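Local coordinates for protein 1-pyrroline-5-carboxylate dehydrogenase (Thermus thermophilus, PDB 1UZB) that probably catalyses the oxidation of the semialdehyde form of 1-pyrroline-5-carboxylate to glutamate, as a member of the aldehyde dehydrogenase family, at residues A[150-158]-A[166-174]; A[478-486]-A[494-502]. One frame throughout, in Å; residues are numbered along the deposited sequence.

Contact 1: residues A[150-158]-A[166-174]; sequences LRYRYPAVE and DNESFYVPL
Tyr-154, Pro-155, Val-157 and Tyr-152 lie against segment 166-174, on strand 165-180. This is the oligomerisation arm of the aldehyde dehydrogenase fold, where strand 165-180 pairs antiparallel with strand 507-515. Segment 150-158 is the irregular chain that leaves helix 128-149. Tyr-154 meets Phe-170 in an edge-to-face pair: the tyrosine edge points at the phenylalanine face, with centroids 5.2 Å apart and planes at 73°. CG of Phe-170 sits between its backbone N and carbonyl carbon (chi1 53°), and this sets the ring beneath the tyrosine edge. In the conformer given, CG of Pro-155 lies over one face of Tyr-154. The peptide bond before Pro-155 is cis, which suits this fold-back. Beyond the rings, Tyr-154 OH donates to Glu-168 OE1 at 2.6 Å. The oxygen is met on the syn side, but 34° out of the carboxylate plane, and the ring and carboxylate planes are nearly perpendicular. Arg-100 of a second subunit and Arg-461 of a third form salt bridges to Glu-168, so its buried charge is probably well compensated.

Tyr-171 takes partners from two directions. Val-157 CG2 makes a CH-pi contact over its face, 4.1 Å from the centroid. Tyr-152 turns its edge to the ring in an offset edge-to-face pair, the planes steeply inclined. The hydroxyls lead elsewhere: that of Tyr-152 to Leu-500, Tyr-171 OH to Asp-501 of the third subunit.

The backbones share just a weak bond, Val-157 N to Ser-169 O. Water 2 links Val-157 O with Ser-169 N. Water 1 donates to Tyr-152 O and accepts from Ala-156 N and from Tyr-171 N, the last at 3.0 Å.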
loop_
_atom_site.group_PDB
_atom_site.type_symbol
_atom_site.label_atom_id
_atom_site.label_comp_id
_atom_site.label_asym_id
_atom_site.label_seq_id
_atom_site.Cartn_x
_atom_site.Cartn_y
_atom_site.Cartn_z
ATOM N N LEU A 150 1.277 -11.805 -14.413
ATOM C CA LEU A 150 1.807 -12.002 -13.067
ATOM C C LEU A 150 0.855 -11.511 -11.982
ATOM O O LEU A 150 0.948 -11.933 -10.827
ATOM C CB LEU A 150 3.163 -11.310 -12.935
ATOM C CG LEU A 150 4.299 -12.018 -13.682
ATOM C CD1 LEU A 150 5.517 -11.113 -13.757
ATOM C CD2 LEU A 150 4.638 -13.322 -12.977
ATOM N N ARG A 151 -0.064 -10.624 -12.352
ATOM C CA ARG A 151 -1.030 -10.089 -11.398
ATOM C C ARG A 151 -2.072 -11.141 -11.015
ATOM O O ARG A 151 -2.820 -10.959 -10.052
ATOM C CB ARG A 151 -1.725 -8.860 -11.993
ATOM C CG ARG A 151 -0.780 -7.709 -12.319
ATOM C CD ARG A 151 -0.284 -7.018 -11.056
ATOM N NE ARG A 151 -1.294 -6.125 -10.495
ATOM C CZ ARG A 151 -1.559 -4.908 -10.960
ATOM N NH1 ARG A 151 -0.880 -4.428 -11.996
ATOM N NH2 ARG A 151 -2.512 -4.174 -10.402
ATOM N N TYR A 152 -2.112 -12.238 -11.767
ATOM C CA TYR A 152 -3.066 -13.315 -11.508
ATOM C C TYR A 152 -2.405 -14.559 -10.923
ATOM O O TYR A 152 -3.056 -15.592 -10.770
ATOM C CB TYR A 152 -3.777 -13.723 -12.806
ATOM C CG TYR A 152 -4.659 -12.654 -13.406
ATOM C CD1 TYR A 152 -4.148 -11.723 -14.306
ATOM C CD2 TYR A 152 -6.006 -12.568 -13.062
ATOM C CE1 TYR A 152 -4.961 -10.725 -14.850
ATOM C CE2 TYR A 152 -6.827 -11.583 -13.599
ATOM C CZ TYR A 152 -6.300 -10.665 -14.490
ATOM O OH TYR A 152 -7.113 -9.691 -15.023
ATOM N N ARG A 153 -1.125 -14.464 -10.584
ATOM C CA ARG A 153 -0.399 -15.626 -10.075
ATOM C C ARG A 153 -0.903 -16.220 -8.761
ATOM O O ARG A 153 -1.448 -15.526 -7.907
ATOM C CB ARG A 153 1.099 -15.307 -9.973
ATOM C CG ARG A 153 1.510 -14.452 -8.789
ATOM C CD ARG A 153 2.969 -14.033 -8.933
ATOM N NE ARG A 153 3.533 -13.480 -7.704
ATOM C CZ ARG A 153 3.921 -14.209 -6.661
ATOM N NH1 ARG A 153 3.811 -15.530 -6.694
ATOM N NH2 ARG A 153 4.428 -13.618 -5.588
ATOM N N TYR A 154 -0.699 -17.528 -8.627
ATOM C CA TYR A 154 -1.120 -18.303 -7.462
ATOM C C TYR A 154 -0.613 -17.792 -6.115
ATOM O O TYR A 154 0.590 -17.611 -5.937
ATOM C CB TYR A 154 -0.663 -19.755 -7.647
ATOM C CG TYR A 154 -0.918 -20.655 -6.458
ATOM C CD1 TYR A 154 0.087 -20.922 -5.528
ATOM C CD2 TYR A 154 -2.167 -21.242 -6.266
ATOM C CE1 TYR A 154 -0.147 -21.757 -4.435
ATOM C CE2 TYR A 154 -2.413 -22.075 -5.180
ATOM C CZ TYR A 154 -1.401 -22.329 -4.270
ATOM O OH TYR A 154 -1.640 -23.163 -3.200
ATOM N N PRO A 155 -1.522 -17.497 -5.164
ATOM C CA PRO A 155 -2.994 -17.553 -5.151
ATOM C C PRO A 155 -3.417 -16.081 -5.164
ATOM O O PRO A 155 -3.225 -15.368 -4.179
ATOM C CB PRO A 155 -3.301 -18.227 -3.812
ATOM C CG PRO A 155 -1.954 -18.687 -3.265
ATOM C CD PRO A 155 -1.019 -17.660 -3.788
ATOM N N ALA A 156 -4.001 -15.629 -6.265
ATOM C CA ALA A 156 -4.348 -14.216 -6.407
ATOM C C ALA A 156 -5.668 -13.668 -5.878
ATOM O O ALA A 156 -5.849 -12.453 -5.852
ATOM C CB ALA A 156 -4.207 -13.827 -7.874
ATOM N N VAL A 157 -6.581 -14.522 -5.438
ATOM C CA VAL A 157 -7.876 -14.021 -4.988
ATOM C C VAL A 157 -7.997 -13.559 -3.538
ATOM O O VAL A 157 -7.584 -14.246 -2.604
ATOM C CB VAL A 157 -8.973 -15.062 -5.267
ATOM C CG1 VAL A 157 -10.338 -14.474 -4.936
ATOM C CG2 VAL A 157 -8.910 -15.503 -6.724
ATOM N N GLU A 158 -8.584 -12.379 -3.370
ATOM C CA GLU A 158 -8.807 -11.785 -2.057
ATOM C C GLU A 158 -10.076 -12.380 -1.446
ATOM O O GLU A 158 -11.174 -12.170 -1.966
ATOM C CB GLU A 158 -8.967 -10.273 -2.215
ATOM C CG GLU A 158 -9.195 -9.497 -0.934
ATOM C CD GLU A 158 -9.425 -8.023 -1.209
ATOM O OE1 GLU A 158 -8.674 -7.451 -2.025
ATOM O OE2 GLU A 158 -10.351 -7.436 -0.612
ATOM N N ASP A 166 -8.146 -22.791 6.271
ATOM C CA ASP A 166 -7.348 -22.088 5.283
ATOM C C ASP A 166 -8.288 -22.046 4.078
ATOM O O ASP A 166 -8.822 -23.077 3.663
ATOM C CB ASP A 166 -6.079 -22.861 4.920
ATOM C CG ASP A 166 -5.228 -22.127 3.896
ATOM O OD1 ASP A 166 -5.155 -22.576 2.730
ATOM O OD2 ASP A 166 -4.635 -21.092 4.261
ATOM N N ASN A 167 -8.528 -20.852 3.554
ATOM C CA ASN A 167 -9.385 -20.686 2.389
ATOM C C ASN A 167 -8.562 -20.003 1.328
ATOM O O ASN A 167 -8.176 -18.843 1.465
ATOM C CB ASN A 167 -10.628 -19.881 2.756
ATOM C CG ASN A 167 -11.655 -20.728 3.471
ATOM O OD1 ASN A 167 -12.333 -21.545 2.849
ATOM N ND2 ASN A 167 -11.761 -20.564 4.785
ATOM N N GLU A 168 -8.291 -20.748 0.268
ATOM C CA GLU A 168 -7.452 -20.276 -0.816
ATOM C C GLU A 168 -8.146 -20.340 -2.164
ATOM O O GLU A 168 -8.553 -21.413 -2.605
ATOM C CB GLU A 168 -6.195 -21.142 -0.844
ATOM C CG GLU A 168 -5.113 -20.715 -1.802
ATOM C CD GLU A 168 -3.957 -21.687 -1.778
ATOM O OE1 GLU A 168 -4.064 -22.750 -2.423
ATOM O OE2 GLU A 168 -2.955 -21.399 -1.091
ATOM N N SER A 169 -8.294 -19.187 -2.804
ATOM C CA SER A 169 -8.900 -19.120 -4.127
ATOM C C SER A 169 -7.823 -18.693 -5.118
ATOM O O SER A 169 -6.993 -17.819 -4.826
ATOM C CB SER A 169 -10.074 -18.142 -4.140
ATOM O OG SER A 169 -11.213 -18.745 -3.544
ATOM N N PHE A 170 -7.825 -19.322 -6.286
ATOM C CA PHE A 170 -6.825 -19.031 -7.297
ATOM C C PHE A 170 -7.348 -19.286 -8.700
ATOM O O PHE A 170 -8.341 -19.989 -8.894
ATOM C CB PHE A 170 -5.559 -19.868 -7.047
ATOM C CG PHE A 170 -5.813 -21.347 -6.915
ATOM C CD1 PHE A 170 -6.122 -21.917 -5.680
ATOM C CD2 PHE A 170 -5.723 -22.176 -8.025
ATOM C CE1 PHE A 170 -6.334 -23.293 -5.558
ATOM C CE2 PHE A 170 -5.934 -23.549 -7.912
ATOM C CZ PHE A 170 -6.237 -24.107 -6.676
ATOM N N TYR A 171 -6.664 -18.706 -9.678
ATOM C CA TYR A 171 -7.047 -18.857 -11.069
ATOM C C TYR A 171 -6.300 -19.965 -11.782
ATOM O O TYR A 171 -5.153 -20.288 -11.453
ATOM C CB TYR A 171 -6.820 -17.550 -11.830
ATOM C CG TYR A 171 -7.609 -16.393 -11.283
ATOM C CD1 TYR A 171 -6.979 -15.355 -10.600
ATOM C CD2 TYR A 171 -8.994 -16.346 -11.430
ATOM C CE1 TYR A 171 -7.711 -14.296 -10.073
ATOM C CE2 TYR A 171 -9.736 -15.293 -10.909
ATOM C CZ TYR A 171 -9.087 -14.272 -10.232
ATOM O OH TYR A 171 -9.814 -13.226 -9.715
ATOM N N VAL A 172 -6.974 -20.549 -12.763
ATOM C CA VAL A 172 -6.383 -21.591 -13.575
ATOM C C VAL A 172 -6.843 -21.376 -15.010
ATOM O O VAL A 172 -7.942 -20.871 -15.254
ATOM C CB VAL A 172 -6.790 -22.985 -13.067
ATOM C CG1 VAL A 172 -6.335 -23.129 -11.628
ATOM C CG2 VAL A 172 -8.295 -23.179 -13.161
ATOM N N PRO A 173 -5.986 -21.710 -15.981
ATOM C CA PRO A 173 -6.345 -21.540 -17.391
ATOM C C PRO A 173 -7.469 -22.492 -17.790
ATOM O O PRO A 173 -7.721 -23.491 -17.113
ATOM C CB PRO A 173 -5.028 -21.813 -18.116
ATOM C CG PRO A 173 -4.349 -22.798 -17.216
ATOM C CD PRO A 173 -4.620 -22.243 -15.841
ATOM N N LEU A 174 -8.135 -22.172 -18.894
ATOM C CA LEU A 174 -9.268 -22.952 -19.383
ATOM C C LEU A 174 -8.918 -24.214 -20.161
ATOM O O LEU A 174 -9.504 -25.269 -19.924
ATOM C CB LEU A 174 -10.159 -22.067 -20.256
ATOM C CG LEU A 174 -10.659 -20.762 -19.632
ATOM C CD1 LEU A 174 -11.381 -19.928 -20.680
ATOM C CD2 LEU A 174 -11.572 -21.083 -18.462
HETATM O O HOH W 1 -4.232 -17.272 -8.781
HETATM O O HOH W 2 -6.747 -16.775 -2.236
#

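Contact 2: residues A[478-486]-A[494-502]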
loop_
_atom_site.group_PDB
_atom_site.type_symbol
_atom_site.label_atom_id
_atom_site.label_comp_id
_atom_site.label_asym_id
_atom_site.label_seq_id
_atom_site.Cartn_x
_atom_site.Cartn_y
_atom_site.Cartn_z
ATOM N N ALA A 478 -5.369 3.091 -30.879
ATOM C CA ALA A 478 -5.387 2.888 -29.435
ATOM C C ALA A 478 -4.089 2.198 -29.023
ATOM O O ALA A 478 -3.679 1.209 -29.634
ATOM C CB ALA A 478 -6.581 2.030 -29.040
ATOM N N LEU A 479 -3.443 2.721 -27.989
ATOM C CA LEU A 479 -2.192 2.150 -27.509
ATOM C C LEU A 479 -2.402 1.149 -26.389
ATOM O O LEU A 479 -3.165 1.393 -25.458
ATOM C CB LEU A 479 -1.264 3.261 -27.024
ATOM C CG LEU A 479 -0.750 4.227 -28.094
ATOM C CD1 LEU A 479 0.000 5.371 -27.432
ATOM C CD2 LEU A 479 0.149 3.487 -29.068
ATOM N N VAL A 480 -1.719 0.016 -26.495
ATOM C CA VAL A 480 -1.788 -1.026 -25.483
ATOM C C VAL A 480 -1.460 -0.417 -24.119
ATOM O O VAL A 480 -0.521 0.377 -23.988
ATOM C CB VAL A 480 -0.780 -2.154 -25.805
ATOM C CG1 VAL A 480 -0.633 -3.095 -24.615
ATOM C CG2 VAL A 480 -1.253 -2.926 -27.027
ATOM N N GLY A 481 -2.258 -0.768 -23.115
ATOM C CA GLY A 481 -2.037 -0.269 -21.768
ATOM C C GLY A 481 -2.628 1.100 -21.477
ATOM O O GLY A 481 -3.184 1.328 -20.400
ATOM N N VAL A 482 -2.515 2.010 -22.440
ATOM C CA VAL A 482 -3.017 3.375 -22.300
ATOM C C VAL A 482 -4.521 3.458 -22.519
ATOM O O VAL A 482 -5.245 4.071 -21.728
ATOM C CB VAL A 482 -2.341 4.317 -23.324
ATOM C CG1 VAL A 482 -2.816 5.745 -23.115
ATOM C CG2 VAL A 482 -0.824 4.232 -23.195
ATOM N N GLN A 483 -4.975 2.829 -23.596
ATOM C CA GLN A 483 -6.380 2.833 -23.963
ATOM C C GLN A 483 -6.973 1.442 -24.162
ATOM O O GLN A 483 -6.946 0.904 -25.272
ATOM C CB GLN A 483 -6.576 3.656 -25.244
ATOM C CG GLN A 483 -6.324 5.147 -25.069
ATOM C CD GLN A 483 -5.175 5.675 -25.916
ATOM O OE1 GLN A 483 -4.650 4.988 -26.797
ATOM N NE2 GLN A 483 -4.785 6.914 -25.654
ATOM N N PRO A 484 -7.496 0.832 -23.082
ATOM C CA PRO A 484 -8.102 -0.502 -23.187
ATOM C C PRO A 484 -9.020 -0.463 -24.409
ATOM O O PRO A 484 -9.884 0.407 -24.505
ATOM C CB PRO A 484 -8.874 -0.621 -21.881
ATOM C CG PRO A 484 -7.977 0.100 -20.916
ATOM C CD PRO A 484 -7.540 1.328 -21.694
ATOM N N PHE A 485 -8.842 -1.406 -25.330
ATOM C CA PHE A 485 -9.610 -1.390 -26.571
ATOM C C PHE A 485 -10.716 -2.434 -26.715
ATOM O O PHE A 485 -10.472 -3.632 -26.629
ATOM C CB PHE A 485 -8.644 -1.508 -27.754
ATOM C CG PHE A 485 -9.288 -1.252 -29.079
ATOM C CD1 PHE A 485 -9.656 0.038 -29.449
ATOM C CD2 PHE A 485 -9.568 -2.305 -29.945
ATOM C CE1 PHE A 485 -10.293 0.275 -30.663
ATOM C CE2 PHE A 485 -10.206 -2.075 -31.161
ATOM C CZ PHE A 485 -10.568 -0.787 -31.518
ATOM N N GLY A 486 -11.934 -1.963 -26.957
ATOM C CA GLY A 486 -13.066 -2.861 -27.105
ATOM C C GLY A 486 -14.332 -2.037 -27.038
ATOM O O GLY A 486 -14.367 -1.008 -26.358
ATOM N N ASN A 494 -16.959 -6.556 -25.596
ATOM C CA ASN A 494 -16.211 -5.659 -24.715
ATOM C C ASN A 494 -15.000 -6.313 -24.055
ATOM O O ASN A 494 -14.692 -6.033 -22.896
ATOM C CB ASN A 494 -17.138 -5.066 -23.637
ATOM C CG ASN A 494 -16.534 -3.849 -22.943
ATOM O OD1 ASN A 494 -16.302 -3.858 -21.735
ATOM N ND2 ASN A 494 -16.281 -2.793 -23.712
ATOM N N ALA A 495 -14.329 -7.204 -24.780
ATOM C CA ALA A 495 -13.124 -7.834 -24.254
ATOM C C ALA A 495 -12.056 -6.775 -24.504
ATOM O O ALA A 495 -11.583 -6.609 -25.629
ATOM C CB ALA A 495 -12.801 -9.109 -25.025
ATOM N N LYS A 496 -11.699 -6.041 -23.458
ATOM C CA LYS A 496 -10.724 -4.965 -23.566
ATOM C C LYS A 496 -9.287 -5.431 -23.755
ATOM O O LYS A 496 -8.643 -5.893 -22.812
ATOM C CB LYS A 496 -10.824 -4.065 -22.332
ATOM C CG LYS A 496 -12.067 -3.175 -22.300
ATOM C CD LYS A 496 -12.063 -2.204 -23.479
ATOM C CE LYS A 496 -12.785 -0.901 -23.169
ATOM N NZ LYS A 496 -12.668 0.059 -24.303
ATOM N N THR A 497 -8.775 -5.304 -24.974
ATOM C CA THR A 497 -7.402 -5.714 -25.242
ATOM C C THR A 497 -6.439 -4.672 -24.687
ATOM O O THR A 497 -6.788 -3.502 -24.541
ATOM C CB THR A 497 -7.138 -5.887 -26.757
ATOM O OG1 THR A 497 -7.262 -4.621 -27.416
ATOM C CG2 THR A 497 -8.127 -6.878 -27.363
ATOM N N GLY A 498 -5.225 -5.105 -24.368
ATOM C CA GLY A 498 -4.238 -4.185 -23.829
ATOM C C GLY A 498 -4.625 -3.670 -22.457
ATOM O O GLY A 498 -4.280 -2.550 -22.087
ATOM N N ALA A 499 -5.343 -4.495 -21.702
ATOM C CA ALA A 499 -5.787 -4.133 -20.365
ATOM C C ALA A 499 -5.696 -5.351 -19.455
ATOM O O ALA A 499 -5.786 -6.492 -19.914
ATOM C CB ALA A 499 -7.221 -3.627 -20.413
ATOM N N LEU A 500 -5.524 -5.103 -18.160
ATOM C CA LEU A 500 -5.428 -6.178 -17.182
ATOM C C LEU A 500 -6.623 -7.126 -17.270
ATOM O O LEU A 500 -6.463 -8.339 -17.177
ATOM C CB LEU A 500 -5.342 -5.589 -15.769
ATOM C CG LEU A 500 -4.127 -4.702 -15.477
ATOM C CD1 LEU A 500 -4.294 -4.020 -14.129
ATOM C CD2 LEU A 500 -2.863 -5.540 -15.501
ATOM N N ASP A 501 -7.813 -6.566 -17.463
ATOM C CA ASP A 501 -9.043 -7.350 -17.541
ATOM C C ASP A 501 -9.070 -8.382 -18.659
ATOM O O ASP A 501 -9.795 -9.367 -18.574
ATOM C CB ASP A 501 -10.258 -6.428 -17.711
ATOM C CG ASP A 501 -10.668 -5.746 -16.422
ATOM O OD1 ASP A 501 -9.987 -5.937 -15.390
ATOM O OD2 ASP A 501 -11.683 -5.016 -16.448
ATOM N N TYR A 502 -8.287 -8.162 -19.709
ATOM C CA TYR A 502 -8.289 -9.092 -20.831
ATOM C C TYR A 502 -7.936 -10.517 -20.420
ATOM O O TYR A 502 -8.598 -11.467 -20.830
ATOM C CB TYR A 502 -7.308 -8.622 -21.906
ATOM C CG TYR A 502 -7.439 -9.335 -23.237
ATOM C CD1 TYR A 502 -8.592 -9.199 -24.010
ATOM C CD2 TYR A 502 -6.378 -10.071 -23.763
ATOM C CE1 TYR A 502 -8.683 -9.767 -25.278
ATOM C CE2 TYR A 502 -6.456 -10.643 -25.033
ATOM C CZ TYR A 502 -7.610 -10.479 -25.785
ATOM O OH TYR A 502 -7.674 -10.990 -27.063
HETATM O O HOH W 3 -4.959 -0.858 -19.806
#
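Lys-496 reaches across to segment 478-486 and grips two backbone carbonyls with its ammonium group. NZ donates to Pro-484 O at 2.8 Å and to Gly-486 O at 2.9 Å. It meets the Gly-486 oxygen in the carbonyl plane, on a lone pair, but stands 49° above the plane of the Pro-484 carbonyl. The lysine chain bends about its CB-CG bond (chi2 -63°), which lays CD against the backbone of Phe-485 and Gly-486. Lys-496 CD lies 3.5 Å from Gly-486 N, close against the glycine backbone.

Beside the lysine, Phe-485 and Thr-497 form a single antiparallel bridge, a hydrogen-bonded pair. Phe-485 N donates to Thr-497 O at 3.0 Å, nearly straight. Thr-497 N returns a bond to Phe-485 O. The two side chains point the same way, and Thr-497 OG1 lies at the edge of the phenylalanine ring, 3.4 Å from Phe-485 CB. On Pro-484, CB packs on Ala-499 CB at 3.7 Å.

Nearer the start of segment 478-486, Gly-481 N donates to Gly-498 O at 2.9 Å, and water 3 donates to both Gly-481 O and Gly-498 O. Both glycines have positive phi. In the next shell, Gly-467 O also accepts from Lys-496 NZ, while Asn-468 bonds Pro-484 O and Gly-486 N. Tyr-145 OH bonds Gly-498 N. The contact thus lies between strand 468-471, which starts at Asn-468, and helix 128-149, where Val-480 packs on Phe-141 and Tyr-144, with helix 500-504 following directly in the chain.

How the contacts relate
Contact 1 closes before contact 2 opens along the chain, and their centres are about 22 Å apart. Contact 1 lies toward the outside of the chain, its centre about 29 Å from the chain centre; contact 2 is deeper, at about 11 Å. Helix 128-149 runs into contact 1 at one end and packs on Val-480 of contact 2. Helix 500-504 joins them directly: Tyr-152 OH probably bonds Leu-500 O at 2.6 Å. Contact 1 also meets contact 2 of the third subunit: Asn-167 bonds Gln-483 and Ser-169 packs on Pro-484 of that subunit. The two contacts are therefore joined within the chain and again across the subunit interface.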